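Long-range contacts in CdnC (Chryseobacterium gregarium DSM 19109, PDB 7MGV), which is an ATP-grasp ligase that probably uses ATP to close omega-ester macrocycles in a ribosomally made precursor peptide: residues V92-A97 / S140-L145; A133-K138 / R348-L353. All coordinates share one frame; numbering follows the deposited sequence.

Contact 1 (V92-A97 / S140-L145)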
ATOM      1  N   VAL A  92      14.699  -3.535  11.632  1.00 50.13           N
ATOM      2  CA  VAL A  92      13.462  -4.305  11.657  1.00 43.35           C
ATOM      3  C   VAL A  92      13.427  -5.179  10.411  1.00 36.48           C
ATOM      4  O   VAL A  92      13.879  -4.765   9.338  1.00 46.49           O
ATOM      5  CB  VAL A  92      12.216  -3.394  11.737  1.00 45.07           C
ATOM      6  CG1 VAL A  92      12.116  -2.496  10.511  1.00 37.59           C
ATOM      7  CG2 VAL A  92      10.950  -4.225  11.902  1.00 38.21           C
ATOM      8  N   TRP A  93      12.922  -6.400  10.561  1.00 43.71           N
ATOM      9  CA  TRP A  93      12.693  -7.304   9.436  1.00 34.62           C
ATOM     10  C   TRP A  93      11.204  -7.628   9.416  1.00 45.67           C
ATOM     11  O   TRP A  93      10.726  -8.437  10.217  1.00 49.03           O
ATOM     12  CB  TRP A  93      13.538  -8.569   9.544  1.00 40.19           C
ATOM     13  CG  TRP A  93      13.317  -9.518   8.402  1.00 40.15           C
ATOM     14  CD1 TRP A  93      12.863  -9.203   7.153  1.00 42.61           C
ATOM     15  CD2 TRP A  93      13.534 -10.933   8.403  1.00 41.55           C
ATOM     16  NE1 TRP A  93      12.785 -10.333   6.378  1.00 34.59           N
ATOM     17  CE2 TRP A  93      13.191 -11.409   7.121  1.00 34.90           C
ATOM     18  CE3 TRP A  93      13.984 -11.846   9.363  1.00 44.67           C
ATOM     19  CZ2 TRP A  93      13.286 -12.756   6.774  1.00 40.00           C
ATOM     20  CZ3 TRP A  93      14.077 -13.182   9.017  1.00 38.55           C
ATOM     21  CH2 TRP A  93      13.729 -13.624   7.733  1.00 45.68           C
ATOM     22  N   TYR A  94      10.476  -6.994   8.505  1.00 48.82           N
ATOM     23  CA  TYR A  94       9.036  -7.188   8.376  1.00 43.20           C
ATOM     24  C   TYR A  94       8.789  -8.209   7.272  1.00 44.67           C
ATOM     25  O   TYR A  94       8.828  -7.880   6.083  1.00 51.92           O
ATOM     26  CB  TYR A  94       8.334  -5.864   8.088  1.00 40.83           C
ATOM     27  CG  TYR A  94       6.867  -5.996   7.735  1.00 45.75           C
ATOM     28  CD1 TYR A  94       6.050  -6.909   8.388  1.00 40.66           C
ATOM     29  CD2 TYR A  94       6.301  -5.201   6.747  1.00 42.41           C
ATOM     30  CE1 TYR A  94       4.713  -7.031   8.064  1.00 42.88           C
ATOM     31  CE2 TYR A  94       4.965  -5.315   6.418  1.00 38.05           C
ATOM     32  CZ  TYR A  94       4.174  -6.230   7.078  1.00 42.99           C
ATOM     33  OH  TYR A  94       2.845  -6.345   6.752  1.00 39.94           O
ATOM     34  N   ARG A  95       8.550  -9.455   7.669  1.00 49.71           N
ATOM     35  CA  ARG A  95       8.015 -10.450   6.752  1.00 54.42           C
ATOM     36  C   ARG A  95       6.521 -10.206   6.602  1.00 55.88           C
ATOM     37  O   ARG A  95       5.795 -10.149   7.601  1.00 45.47           O
ATOM     38  CB  ARG A  95       8.292 -11.861   7.269  1.00 47.23           C
ATOM     39  CG  ARG A  95       9.718 -12.062   7.760  1.00 51.28           C
ATOM     40  CD  ARG A  95      10.033 -13.532   7.976  1.00 52.63           C
ATOM     41  NE  ARG A  95       9.272 -14.397   7.079  1.00 60.04           N
ATOM     42  CZ  ARG A  95       9.805 -15.381   6.361  1.00 68.91           C
ATOM     43  NH1 ARG A  95      11.106 -15.628   6.433  1.00 63.09           N
ATOM     44  NH2 ARG A  95       9.037 -16.119   5.571  1.00 63.80           N
ATOM     45  N   ARG A  96       6.067 -10.050   5.356  1.00 48.43           N
ATOM     46  CA  ARG A  96       4.729  -9.530   5.094  1.00 52.94           C
ATOM     47  C   ARG A  96       3.659 -10.334   5.820  1.00 51.83           C
ATOM     48  O   ARG A  96       3.649 -11.567   5.778  1.00 49.96           O
ATOM     49  CB  ARG A  96       4.444  -9.519   3.591  1.00 48.64           C
ATOM     50  CG  ARG A  96       3.147  -8.802   3.246  1.00 42.53           C
ATOM     51  CD  ARG A  96       2.993  -8.556   1.757  1.00 50.29           C
ATOM     52  NE  ARG A  96       2.079  -7.446   1.502  1.00 54.49           N
ATOM     53  CZ  ARG A  96       1.714  -7.038   0.291  1.00 47.38           C
ATOM     54  NH1 ARG A  96       2.179  -7.653  -0.786  1.00 49.00           N
ATOM     55  NH2 ARG A  96       0.878  -6.017   0.159  1.00 40.34           N
ATOM     56  N   ALA A  97       2.758  -9.618   6.487  1.00 48.09           N
ATOM     57  CA  ALA A  97       1.707 -10.245   7.270  1.00 44.27           C
ATOM     58  C   ALA A  97       0.515 -10.591   6.390  1.00 51.79           C
ATOM     59  O   ALA A  97       0.098  -9.800   5.540  1.00 54.18           O
ATOM     60  CB  ALA A  97       1.265  -9.323   8.405  1.00 47.20           C
ATOM     61  N   SER A 140       4.422   0.100   2.748  1.00 28.66           N
ATOM     62  CA  SER A 140       4.330   0.848   1.497  1.00 30.99           C
ATOM     63  C   SER A 140       5.191   0.218   0.410  1.00 36.87           C
ATOM     64  O   SER A 140       4.814   0.216  -0.769  1.00 30.92           O
ATOM     65  CB  SER A 140       4.729   2.304   1.720  1.00 32.39           C
ATOM     66  OG  SER A 140       6.093   2.404   2.087  1.00 32.05           O
ATOM     67  N   VAL A 141       6.345  -0.334   0.785  1.00 34.04           N
ATOM     68  CA  VAL A 141       7.203  -0.990  -0.196  1.00 31.51           C
ATOM     69  C   VAL A 141       6.535  -2.250  -0.737  1.00 35.52           C
ATOM     70  O   VAL A 141       6.533  -2.498  -1.952  1.00 36.80           O
ATOM     71  CB  VAL A 141       8.576  -1.299   0.426  1.00 36.60           C
ATOM     72  CG1 VAL A 141       9.436  -2.058  -0.554  1.00 28.61           C
ATOM     73  CG2 VAL A 141       9.260  -0.011   0.862  1.00 37.29           C
ATOM     74  N   TYR A 142       5.960  -3.063   0.153  1.00 31.32           N
ATOM     75  CA  TYR A 142       5.231  -4.247  -0.289  1.00 38.83           C
ATOM     76  C   TYR A 142       4.044  -3.866  -1.163  1.00 30.83           C
ATOM     77  O   TYR A 142       3.724  -4.565  -2.131  1.00 33.26           O
ATOM     78  CB  TYR A 142       4.768  -5.059   0.920  1.00 34.08           C
ATOM     79  CG  TYR A 142       5.880  -5.814   1.613  1.00 43.56           C
ATOM     80  CD1 TYR A 142       6.857  -6.475   0.881  1.00 50.54           C
ATOM     81  CD2 TYR A 142       5.953  -5.866   2.999  1.00 41.67           C
ATOM     82  CE1 TYR A 142       7.875  -7.169   1.510  1.00 48.55           C
ATOM     83  CE2 TYR A 142       6.968  -6.556   3.636  1.00 46.88           C
ATOM     84  CZ  TYR A 142       7.926  -7.206   2.887  1.00 40.58           C
ATOM     85  OH  TYR A 142       8.938  -7.892   3.517  1.00 49.94           O
ATOM     86  N   ARG A 143       3.380  -2.755  -0.838  1.00 30.89           N
ATOM     87  CA  ARG A 143       2.262  -2.296  -1.654  1.00 28.59           C
ATOM     88  C   ARG A 143       2.733  -1.853  -3.033  1.00 32.53           C
ATOM     89  O   ARG A 143       2.052  -2.097  -4.035  1.00 32.77           O
ATOM     90  CB  ARG A 143       1.525  -1.163  -0.940  1.00 24.71           C
ATOM     91  CG  ARG A 143       0.351  -0.592  -1.719  1.00 34.66           C
ATOM     92  CD  ARG A 143      -0.656  -1.672  -2.092  1.00 29.59           C
ATOM     93  NE  ARG A 143      -1.710  -1.151  -2.957  1.00 33.85           N
ATOM     94  CZ  ARG A 143      -2.818  -0.566  -2.514  1.00 37.44           C
ATOM     95  NH1 ARG A 143      -3.020  -0.426  -1.209  1.00 27.28           N
ATOM     96  NH2 ARG A 143      -3.725  -0.119  -3.373  1.00 30.25           N
ATOM     97  N   ARG A 144       3.897  -1.199  -3.103  1.00 30.23           N
ATOM     98  CA  ARG A 144       4.455  -0.832  -4.400  1.00 30.59           C
ATOM     99  C   ARG A 144       4.803  -2.069  -5.217  1.00 25.16           C
ATOM    100  O   ARG A 144       4.594  -2.096  -6.435  1.00 35.47           O
ATOM    101  CB  ARG A 144       5.696   0.045  -4.229  1.00 31.45           C
ATOM    102  CG  ARG A 144       6.181   0.622  -5.551  1.00 30.86           C
ATOM    103  CD  ARG A 144       7.629   1.072  -5.514  1.00 27.26           C
ATOM    104  NE  ARG A 144       8.099   1.409  -6.857  1.00 35.88           N
ATOM    105  CZ  ARG A 144       9.278   1.959  -7.130  1.00 34.56           C
ATOM    106  NH1 ARG A 144      10.125   2.247  -6.152  1.00 35.03           N
ATOM    107  NH2 ARG A 144       9.606   2.226  -8.387  1.00 25.18           N
ATOM    108  N   LEU A 145       5.336  -3.104  -4.565  1.00 25.03           N
ATOM    109  CA  LEU A 145       5.707  -4.314  -5.290  1.00 23.30           C
ATOM    110  C   LEU A 145       4.502  -5.141  -5.728  1.00 27.98           C
ATOM    111  O   LEU A 145       4.673  -6.076  -6.518  1.00 29.67           O
ATOM    112  CB  LEU A 145       6.644  -5.172  -4.440  1.00 26.36           C
ATOM    113  CG  LEU A 145       8.134  -5.016  -4.758  1.00 31.25           C
ATOM    114  CD1 LEU A 145       8.391  -5.272  -6.234  1.00 33.46           C
ATOM    115  CD2 LEU A 145       8.631  -3.639  -4.359  1.00 37.92           C
TER
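Arg96, just past the end of strand 91-94, and Tyr142, in helix 139-145, bring the two backbones closest, with their CA atoms 7.6 Å apart. Tyr142 contributes about half of the surface buried here. Its hydroxyl donates to the backbone O of Tyr94, with OH and O 2.6 Å apart. The approach is nearly along the C=O axis, at 164°. The acceptor lies at the edge of the Tyr142 ring, near its plane. The carbonyl of the strand's last residue is thus met by a buried tyrosine hydroxyl.

The Tyr142 ring also meets the Tyr94 ring in an offset edge-to-face pair. Its edge turns to the face of Tyr94, the planes stand at 64°, and the centroids are 5.3 Å apart. Tyr94 CD2 and Tyr142 CE2 come to 3.5 Å. Ala97 N donates to the Tyr94 hydroxyl, a long bond at 3.3 Å, linking the ring to the chain just after the strand.

Arg96 covers one face of Tyr142. Its CB makes a CH-pi contact, 4.1 Å from the ring centroid. With CG anti to its backbone N (chi1 -172°) and the chain extended, the arginine runs over the tyrosine in the reverse direction. Tyr142 CB ends up over the centre of the guanidinium, 3.6 Å from Arg96 NE. The head group then reaches Asp146, just beyond the helix segment, in a salt bridge.

The end of strand 91-94 and the loop after it pack on helix 139-145. The strand runs between strands 22-28 and 134-136 of the parallel sheet in the pre-ATP-grasp domain. Tyr94 also packs on Phe125 and Leu128 of helix 110-130, while Arg143 reaches Phe125 of the second subunit in a cation-pi contact.

Contact 2 (A133-K138 / R348-L353)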
ATOM      1  N   ALA A 133      14.700   3.206  11.798  1.00 41.10           N
ATOM      2  CA  ALA A 133      15.862   2.345  11.662  1.00 46.97           C
ATOM      3  C   ALA A 133      15.780   1.567  10.352  1.00 47.39           C
ATOM      4  O   ALA A 133      14.724   1.483   9.717  1.00 41.30           O
ATOM      5  CB  ALA A 133      15.962   1.386  12.849  1.00 43.34           C
ATOM      6  N   TYR A 134      16.919   1.007   9.942  1.00 45.12           N
ATOM      7  CA  TYR A 134      16.975   0.240   8.703  1.00 42.90           C
ATOM      8  C   TYR A 134      15.902  -0.842   8.694  1.00 43.53           C
ATOM      9  O   TYR A 134      15.679  -1.526   9.696  1.00 43.21           O
ATOM     10  CB  TYR A 134      18.358  -0.389   8.525  1.00 42.58           C
ATOM     11  CG  TYR A 134      18.414  -1.392   7.396  1.00 42.43           C
ATOM     12  CD1 TYR A 134      18.569  -0.977   6.079  1.00 41.33           C
ATOM     13  CD2 TYR A 134      18.299  -2.754   7.645  1.00 40.90           C
ATOM     14  CE1 TYR A 134      18.613  -1.890   5.043  1.00 36.39           C
ATOM     15  CE2 TYR A 134      18.341  -3.673   6.617  1.00 38.32           C
ATOM     16  CZ  TYR A 134      18.498  -3.237   5.320  1.00 39.64           C
ATOM     17  OH  TYR A 134      18.540  -4.157   4.302  1.00 41.93           O
ATOM     18  N   SER A 135      15.230  -0.990   7.554  1.00 43.87           N
ATOM     19  CA  SER A 135      14.085  -1.881   7.437  1.00 40.34           C
ATOM     20  C   SER A 135      14.286  -2.835   6.272  1.00 36.74           C
ATOM     21  O   SER A 135      14.636  -2.408   5.167  1.00 43.57           O
ATOM     22  CB  SER A 135      12.787  -1.087   7.247  1.00 42.78           C
ATOM     23  OG  SER A 135      12.724  -0.519   5.951  1.00 41.08           O
ATOM     24  N   LEU A 136      14.073  -4.125   6.526  1.00 38.43           N
ATOM     25  CA  LEU A 136      13.994  -5.128   5.465  1.00 37.22           C
ATOM     26  C   LEU A 136      12.519  -5.472   5.287  1.00 48.39           C
ATOM     27  O   LEU A 136      11.997  -6.435   5.849  1.00 44.18           O
ATOM     28  CB  LEU A 136      14.838  -6.354   5.803  1.00 37.34           C
ATOM     29  CG  LEU A 136      15.001  -7.375   4.678  1.00 40.92           C
ATOM     30  CD1 LEU A 136      15.476  -6.708   3.394  1.00 35.31           C
ATOM     31  CD2 LEU A 136      15.954  -8.482   5.095  1.00 40.44           C
ATOM     32  N   GLY A 137      11.841  -4.650   4.493  1.00 38.14           N
ATOM     33  CA  GLY A 137      10.412  -4.790   4.305  1.00 40.94           C
ATOM     34  C   GLY A 137       9.627  -3.713   5.023  1.00 43.13           C
ATOM     35  O   GLY A 137       9.894  -3.417   6.191  1.00 41.02           O
ATOM     36  N   LYS A 138       8.661  -3.113   4.331  1.00 36.71           N
ATOM     37  CA  LYS A 138       7.788  -2.101   4.906  1.00 34.71           C
ATOM     38  C   LYS A 138       6.471  -2.129   4.151  1.00 41.14           C
ATOM     39  O   LYS A 138       6.445  -2.504   2.972  1.00 38.06           O
ATOM     40  CB  LYS A 138       8.419  -0.701   4.843  1.00 39.76           C
ATOM     41  CG  LYS A 138       9.028  -0.253   6.165  1.00 38.58           C
ATOM     42  CD  LYS A 138       9.606   1.147   6.085  1.00 42.92           C
ATOM     43  CE  LYS A 138      10.138   1.590   7.440  1.00 46.54           C
ATOM     44  NZ  LYS A 138      10.655   2.986   7.414  1.00 49.27           N
ATOM     45  N   ARG A 348      21.358  -1.385   1.046  1.00 44.94           N
ATOM     46  CA  ARG A 348      20.726  -0.224   0.423  1.00 36.50           C
ATOM     47  C   ARG A 348      20.028   0.522   1.551  1.00 39.03           C
ATOM     48  O   ARG A 348      18.892   0.221   1.916  1.00 47.79           O
ATOM     49  CB  ARG A 348      19.765  -0.645  -0.681  1.00 38.38           C
ATOM     50  CG  ARG A 348      20.449  -1.296  -1.871  1.00 33.55           C
ATOM     51  CD  ARG A 348      19.461  -2.058  -2.733  1.00 40.80           C
ATOM     52  NE  ARG A 348      20.124  -2.777  -3.817  1.00 36.84           N
ATOM     53  CZ  ARG A 348      20.526  -4.041  -3.739  1.00 45.68           C
ATOM     54  NH1 ARG A 348      20.332  -4.734  -2.625  1.00 46.38           N
ATOM     55  NH2 ARG A 348      21.122  -4.615  -4.777  1.00 41.59           N
ATOM     56  N   ASP A 349      20.737   1.494   2.124  1.00 42.85           N
ATOM     57  CA  ASP A 349      20.276   2.169   3.331  1.00 44.30           C
ATOM     58  C   ASP A 349      18.938   2.855   3.090  1.00 46.89           C
ATOM     59  O   ASP A 349      18.816   3.706   2.204  1.00 45.28           O
ATOM     60  CB  ASP A 349      21.323   3.184   3.788  1.00 48.00           C
ATOM     61  CG  ASP A 349      21.084   3.671   5.203  1.00 51.08           C
ATOM     62  OD1 ASP A 349      20.943   2.822   6.107  1.00 54.32           O
ATOM     63  OD2 ASP A 349      21.042   4.901   5.410  1.00 61.91           O
ATOM     64  N   ASN A 350      17.933   2.478   3.883  1.00 46.71           N
ATOM     65  CA  ASN A 350      16.589   3.032   3.761  1.00 46.75           C
ATOM     66  C   ASN A 350      16.102   3.647   5.067  1.00 48.46           C
ATOM     67  O   ASN A 350      14.891   3.733   5.294  1.00 51.55           O
ATOM     68  CB  ASN A 350      15.608   1.960   3.275  1.00 40.38           C
ATOM     69  CG  ASN A 350      15.524   0.765   4.214  1.00 45.14           C
ATOM     70  OD1 ASN A 350      16.085   0.774   5.311  1.00 45.56           O
ATOM     71  ND2 ASN A 350      14.818  -0.273   3.782  1.00 40.17           N
ATOM     72  N   ARG A 351      17.019   4.069   5.934  1.00 53.25           N
ATOM     73  CA  ARG A 351      16.620   4.713   7.176  1.00 43.43           C
ATOM     74  C   ARG A 351      15.893   6.017   6.881  1.00 42.94           C
ATOM     75  O   ARG A 351      16.275   6.772   5.982  1.00 51.56           O
ATOM     76  CB  ARG A 351      17.841   4.979   8.057  1.00 43.02           C
ATOM     77  CG  ARG A 351      18.501   3.722   8.602  1.00 55.16           C
ATOM     78  CD  ARG A 351      19.813   4.050   9.291  1.00 49.40           C
ATOM     79  NE  ARG A 351      20.746   4.720   8.390  1.00 61.09           N
ATOM     80  CZ  ARG A 351      21.925   5.208   8.760  1.00 65.28           C
ATOM     81  NH1 ARG A 351      22.324   5.100  10.021  1.00 65.14           N
ATOM     82  NH2 ARG A 351      22.709   5.803   7.871  1.00 60.47           N
ATOM     83  N   VAL A 352      14.831   6.276   7.639  1.00 49.01           N
ATOM     84  CA  VAL A 352      14.067   7.510   7.492  1.00 49.48           C
ATOM     85  C   VAL A 352      14.815   8.591   8.267  1.00 52.88           C
ATOM     86  O   VAL A 352      14.698   8.688   9.490  1.00 52.69           O
ATOM     87  CB  VAL A 352      12.626   7.359   7.981  1.00 46.31           C
ATOM     88  CG1 VAL A 352      11.868   8.668   7.809  1.00 36.25           C
ATOM     89  CG2 VAL A 352      11.931   6.231   7.235  1.00 52.32           C
ATOM     90  N   LEU A 353      15.603   9.389   7.552  1.00 56.85           N
ATOM     91  CA  LEU A 353      16.286  10.548   8.122  1.00 58.68           C
ATOM     92  C   LEU A 353      17.280  10.145   9.205  1.00 73.33           C
ATOM     93  O   LEU A 353      18.407   9.751   8.908  1.00 81.38           O
ATOM     94  CB  LEU A 353      15.262  11.532   8.683  1.00 56.23           C
ATOM     95  CG  LEU A 353      15.668  12.996   8.775  1.00 58.68           C
ATOM     96  CD1 LEU A 353      16.470  13.378   7.558  1.00 82.66           C
ATOM     97  CD2 LEU A 353      14.431  13.856   8.870  1.00 59.45           C
TER
HETATM   98  O   HOH W   1      13.412   2.095   7.269  1.00 44.27           O
HETATM   99  O   HOH W   2      12.279   3.721   4.523  1.00 40.27           O
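Asn350 pairs its side-chain amide with the backbone of Ser135, on the edge strand of the four-stranded parallel sheet in the pre-ATP-grasp domain. This is the tight part of the contact. The amide offers its C=O and its N-H side by side to both backbone polar atoms of Ser135. Asn350 OD1 accepts from Ser135 N at 3.0 Å. Asn350 ND2 donates to Ser135 O at 2.6 Å. The second bond is almost straight at 176°, lies in the amide plane and uses a carbonyl lone pair. Two bonds to one residue hold the amide against flipping. The side chain reaches the strand because CG sits between its own backbone N and carbonyl carbon (chi1 60°).

Tyr134 packs closely beside this pair. Its CD1 lies 3.1 Å from Asn350 OD1, and the edge of its ring faces Arg348 O. Its hydroxyl is bonded to Asp296. Arg348 turns away to salt bridges with Asp291 and Asp296, which tie this C-terminal tail to the rest of the protein.

The solvent side is looser. Arg351 lays CG near Tyr134 N, then bends back within its own segment. Its NE and NH2 both grip Asp349 OD2 side-on in a salt bridge; both residues are exposed.

Lys138 is buried, but its contact is less direct. Its NZ approaches Val352 CG2 to 3.5 Å and bonds to Ile131 O and Glu129 O. One water bridges four groups: it donates to Ala133 O and to Asn350 O, 3.0 Å away, and accepts from Ser135 OG and from Lys138 NZ, 2.9 Å away.

The two contacts have centres about 11 Å apart and touch directly. Their segments alternate along the chain: 92-97, 133-138, 140-145, then 348-353. Strands 91-94 and 134-136 are parallel neighbours in one sheet, where Val92 N and O probably bond to Tyr134 O and Leu136 N. Strand 134-136 leads straight into helix 139-145, with Lys138 as its N-cap. Contact 1 packs this sheet against the helix that follows its edge strand. Contact 2 joins that same edge strand to the C-terminal tail, more than 200 residues later in the chain.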